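Local coordinates for repressor protein C2 (Enterobacteria phage P22, PDB 2R1J), which maintains the lysogenic state of the phage by binding the OR and OL operators and preventing transcription of proteins needed for lytic development, at residues E8-R13 with Q37-E42. Sequence-based numbering, arbitrary orientation.
With nucleotides of chain B; nucleotides of chain A.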
loop_
_atom_site.group_PDB
_atom_site.type_symbol
_atom_site.label_atom_id
_atom_site.label_comp_id
_atom_site.label_asym_id
_atom_site.label_seq_id
_atom_site.Cartn_x
_atom_site.Cartn_y
_atom_site.Cartn_z
ATOM N N GLU C 8 -12.035 -4.497 -9.637
ATOM C CA GLU C 8 -12.275 -4.952 -11.003
ATOM C C GLU C 8 -10.954 -5.138 -11.730
ATOM O O GLU C 8 -10.797 -6.085 -12.515
ATOM C CB GLU C 8 -13.180 -3.940 -11.729
ATOM C CG GLU C 8 -14.647 -4.058 -11.304
ATOM C CD GLU C 8 -15.521 -2.877 -11.748
ATOM O OE1 GLU C 8 -16.750 -3.061 -11.841
ATOM O OE2 GLU C 8 -14.989 -1.770 -11.982
ATOM N N ARG C 9 -10.001 -4.245 -11.478
ATOM C CA ARG C 9 -8.691 -4.350 -12.098
ATOM C C ARG C 9 -7.933 -5.547 -11.540
ATOM O O ARG C 9 -7.138 -6.180 -12.237
ATOM C CB ARG C 9 -7.896 -3.067 -11.878
ATOM C CG ARG C 9 -8.424 -1.908 -12.712
ATOM C CD ARG C 9 -7.549 -0.664 -12.599
ATOM N NE ARG C 9 -7.742 0.045 -11.335
ATOM C CZ ARG C 9 -8.740 0.888 -11.082
ATOM N NH1 ARG C 9 -9.666 1.145 -12.008
ATOM N NH2 ARG C 9 -8.809 1.491 -9.895
ATOM N N ILE C 10 -8.186 -5.859 -10.275
ATOM C CA ILE C 10 -7.540 -6.996 -9.645
ATOM C C ILE C 10 -8.044 -8.293 -10.274
ATOM O O ILE C 10 -7.234 -9.148 -10.664
ATOM C CB ILE C 10 -7.823 -7.010 -8.112
ATOM C CG1 ILE C 10 -7.059 -5.852 -7.448
ATOM C CG2 ILE C 10 -7.369 -8.309 -7.492
ATOM C CD1 ILE C 10 -7.328 -5.742 -5.937
ATOM N N ARG C 11 -9.363 -8.432 -10.387
ATOM C CA ARG C 11 -9.929 -9.655 -10.946
ATOM C C ARG C 11 -9.519 -9.812 -12.399
ATOM O O ARG C 11 -9.075 -10.883 -12.790
ATOM C CB ARG C 11 -11.457 -9.680 -10.797
ATOM C CG ARG C 11 -12.140 -10.847 -11.501
ATOM C CD ARG C 11 -13.593 -10.971 -11.087
ATOM N NE ARG C 11 -13.702 -11.451 -9.708
ATOM C CZ ARG C 11 -14.839 -11.541 -9.023
ATOM N NH1 ARG C 11 -15.990 -11.186 -9.581
ATOM N NH2 ARG C 11 -14.819 -11.976 -7.766
ATOM N N ALA C 12 -9.636 -8.755 -13.197
ATOM C CA ALA C 12 -9.258 -8.890 -14.604
ATOM C C ALA C 12 -7.806 -9.328 -14.748
ATOM O O ALA C 12 -7.474 -10.174 -15.583
ATOM C CB ALA C 12 -9.487 -7.593 -15.347
ATOM N N ARG C 13 -6.933 -8.766 -13.922
ATOM C CA ARG C 13 -5.520 -9.099 -13.980
ATOM C C ARG C 13 -5.279 -10.553 -13.579
ATOM O O ARG C 13 -4.427 -11.241 -14.161
ATOM C CB ARG C 13 -4.744 -8.141 -13.076
ATOM C CG ARG C 13 -3.351 -7.828 -13.534
ATOM C CD ARG C 13 -3.378 -7.199 -14.909
ATOM N NE ARG C 13 -2.045 -6.828 -15.362
ATOM C CZ ARG C 13 -1.045 -7.688 -15.541
ATOM N NH1 ARG C 13 0.139 -7.255 -15.958
ATOM N NH2 ARG C 13 -1.227 -8.980 -15.303
ATOM N N GLN C 37 -12.528 -10.610 -1.222
ATOM C CA GLN C 37 -12.982 -9.348 -0.666
ATOM C C GLN C 37 -12.422 -8.158 -1.454
ATOM O O GLN C 37 -13.139 -7.200 -1.690
ATOM C CB GLN C 37 -12.597 -9.281 0.817
ATOM C CG GLN C 37 -13.277 -10.306 1.672
ATOM C CD GLN C 37 -12.615 -10.457 3.042
ATOM O OE1 GLN C 37 -11.419 -10.184 3.200
ATOM N NE2 GLN C 37 -13.384 -10.917 4.024
ATOM N N TRP C 38 -11.154 -8.210 -1.855
ATOM C CA TRP C 38 -10.574 -7.127 -2.629
ATOM C C TRP C 38 -11.249 -7.029 -3.997
ATOM O O TRP C 38 -11.548 -5.929 -4.471
ATOM C CB TRP C 38 -9.080 -7.328 -2.869
ATOM C CG TRP C 38 -8.286 -7.390 -1.602
ATOM C CD1 TRP C 38 -8.676 -6.943 -0.361
ATOM C CD2 TRP C 38 -6.989 -7.942 -1.449
ATOM N NE1 TRP C 38 -7.684 -7.207 0.566
ATOM C CE2 TRP C 38 -6.635 -7.819 -0.075
ATOM C CE3 TRP C 38 -6.084 -8.534 -2.333
ATOM C CZ2 TRP C 38 -5.413 -8.275 0.430
ATOM C CZ3 TRP C 38 -4.864 -8.996 -1.837
ATOM C CH2 TRP C 38 -4.534 -8.865 -0.464
ATOM N N GLU C 39 -11.498 -8.178 -4.622
ATOM C CA GLU C 39 -12.091 -8.145 -5.971
ATOM C C GLU C 39 -13.499 -7.582 -5.994
ATOM O O GLU C 39 -13.880 -6.918 -6.963
ATOM C CB GLU C 39 -12.075 -9.545 -6.621
ATOM C CG GLU C 39 -10.676 -10.083 -6.740
ATOM C CD GLU C 39 -10.544 -11.313 -7.631
ATOM O OE1 GLU C 39 -11.531 -12.044 -7.790
ATOM O OE2 GLU C 39 -9.427 -11.533 -8.126
ATOM N N ARG C 40 -14.260 -7.840 -4.939
ATOM C CA ARG C 40 -15.631 -7.366 -4.837
ATOM C C ARG C 40 -15.719 -5.998 -4.154
ATOM O O ARG C 40 -16.808 -5.477 -3.897
ATOM C CB ARG C 40 -16.481 -8.384 -4.087
ATOM C CG ARG C 40 -16.722 -9.684 -4.866
ATOM C CD ARG C 40 -17.523 -10.674 -4.073
ATOM N NE ARG C 40 -16.739 -11.182 -2.960
ATOM C CZ ARG C 40 -16.826 -10.725 -1.715
ATOM N NH1 ARG C 40 -17.687 -9.756 -1.424
ATOM N NH2 ARG C 40 -16.023 -11.208 -0.780
ATOM N N SER C 41 -14.563 -5.425 -3.872
ATOM C CA SER C 41 -14.505 -4.112 -3.228
ATOM C C SER C 41 -15.115 -4.092 -1.810
ATOM O O SER C 41 -15.568 -3.037 -1.330
ATOM C CB SER C 41 -15.178 -3.069 -4.125
ATOM O OG SER C 41 -14.383 -2.834 -5.280
ATOM N N GLU C 42 -15.109 -5.244 -1.147
ATOM C CA GLU C 42 -15.615 -5.383 0.238
ATOM C C GLU C 42 -14.578 -4.710 1.176
ATOM O O GLU C 42 -14.925 -4.185 2.242
ATOM C CB GLU C 42 -15.775 -6.866 0.599
ATOM C CG GLU C 42 -16.399 -7.137 1.981
ATOM C CD GLU C 42 -16.581 -8.630 2.298
ATOM O OE1 GLU C 42 -16.457 -8.989 3.487
ATOM O OE2 GLU C 42 -16.873 -9.453 1.380
ATOM P P DT B 4 -16.408 -14.168 -5.740
ATOM O OP1 DT B 4 -16.973 -13.266 -6.769
ATOM O OP2 DT B 4 -15.068 -13.840 -5.166
ATOM O "O5'" DT B 4 -17.498 -14.289 -4.592
ATOM C "C5'" DT B 4 -18.793 -14.803 -4.911
ATOM C "C4'" DT B 4 -19.645 -14.953 -3.674
ATOM O "O4'" DT B 4 -19.154 -16.023 -2.842
ATOM C "C3'" DT B 4 -19.771 -13.728 -2.769
ATOM O "O3'" DT B 4 -21.144 -13.637 -2.397
ATOM C "C2'" DT B 4 -18.905 -14.081 -1.569
ATOM C "C1'" DT B 4 -19.079 -15.584 -1.486
ATOM N N1 DT B 4 -17.992 -16.350 -0.853
ATOM C C2 DT B 4 -18.314 -17.252 0.149
ATOM O O2 DT B 4 -19.426 -17.351 0.638
ATOM N N3 DT B 4 -17.275 -18.037 0.569
ATOM C C4 DT B 4 -15.972 -17.996 0.121
ATOM O O4 DT B 4 -15.160 -18.799 0.548
ATOM C C5 DT B 4 -15.682 -16.979 -0.865
ATOM C C7 DT B 4 -14.280 -16.827 -1.355
ATOM C C6 DT B 4 -16.695 -16.209 -1.298
ATOM P P DC A 13 -6.078 -6.658 4.065
ATOM O OP1 DC A 13 -4.859 -6.310 3.335
ATOM O OP2 DC A 13 -7.261 -7.189 3.351
ATOM O "O5'" DC A 13 -5.623 -7.783 5.076
ATOM C "C5'" DC A 13 -6.141 -9.101 4.996
ATOM C "C4'" DC A 13 -6.265 -9.669 6.389
ATOM O "O4'" DC A 13 -7.361 -8.970 7.048
ATOM C "C3'" DC A 13 -6.688 -11.138 6.361
ATOM O "O3'" DC A 13 -5.609 -12.029 6.507
ATOM C "C2'" DC A 13 -7.679 -11.285 7.501
ATOM C "C1'" DC A 13 -8.065 -9.867 7.906
ATOM N N1 DC A 13 -9.517 -9.665 7.708
ATOM C C2 DC A 13 -10.384 -10.046 8.738
ATOM O O2 DC A 13 -9.909 -10.611 9.711
ATOM N N3 DC A 13 -11.708 -9.813 8.623
ATOM C C4 DC A 13 -12.198 -9.258 7.513
ATOM N N4 DC A 13 -13.519 -9.010 7.460
ATOM C C5 DC A 13 -11.351 -8.915 6.414
ATOM C C6 DC A 13 -10.023 -9.119 6.560
ATOM P P DT A 14 -5.712 -13.495 5.843
ATOM O OP1 DT A 14 -4.316 -13.946 5.679
ATOM O OP2 DT A 14 -6.617 -13.418 4.680
ATOM O "O5'" DT A 14 -6.374 -14.367 6.990
ATOM C "C5'" DT A 14 -5.810 -14.330 8.300
ATOM C "C4'" DT A 14 -6.634 -15.180 9.232
ATOM O "O4'" DT A 14 -7.881 -14.499 9.500
ATOM C "C3'" DT A 14 -6.991 -16.507 8.568
ATOM O "O3'" DT A 14 -6.706 -17.647 9.354
ATOM C "C2'" DT A 14 -8.474 -16.423 8.300
ATOM C "C1'" DT A 14 -8.989 -15.357 9.244
ATOM N N1 DT A 14 -10.027 -14.559 8.567
ATOM C C2 DT A 14 -11.278 -14.432 9.126
ATOM O O2 DT A 14 -11.605 -14.975 10.171
ATOM N N3 DT A 14 -12.147 -13.660 8.409
ATOM C C4 DT A 14 -11.909 -13.051 7.204
ATOM O O4 DT A 14 -12.793 -12.392 6.677
ATOM C C5 DT A 14 -10.581 -13.252 6.653
ATOM C C7 DT A 14 -10.241 -12.675 5.312
ATOM C C6 DT A 14 -9.717 -13.965 7.363
#
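Arg11 and Glu39 form a salt bridge between helix 6-17 and helix 32-39, the second, recognition helix of the helix-turn-helix motif in this Cro/C1-type DNA-binding domain. Arg11 grips side-on, with NE and NH2 both directed at one oxygen: NE reaches Glu39 OE1 at 3.0 Å, and NH2 adds a longer, more bent bond to it. The acceptor sits in the guanidinium plane, yet the carboxylate is turned 78° from that plane; NE meets OE1 from above the carboxylate, whereas NH2 comes in nearer its plane, on the anti side. Gln21 also donates to OE1, while Arg14 pairs with OE2; together they should fix the rotation of this buried carboxylate. Across the Schellman turn at Ser41, Glu42 OE2 accepts from NH1 and NH2 of Arg40.

The apolar part is small. Ile10 CG2 packs on Glu39 CG at 3.8 Å, and CD1 meets Trp38 CB; Leu53 of helix 47-56 touches both Ile10 and Trp38.

Toward the operator, Arg11 and Trp38 bond phosphates of both strands, and Gln37 NE2 reaches base oxygen O4 of DT14 in chain A. Trp38 NE1 donates from the indole edge to OP2 of DC13 in chain A (2.8 Å). A bend at chi3 (-71°) turns the Arg11 guanidinium so that NH2 bonds OP1 of DT4 in chain B at 2.7 Å.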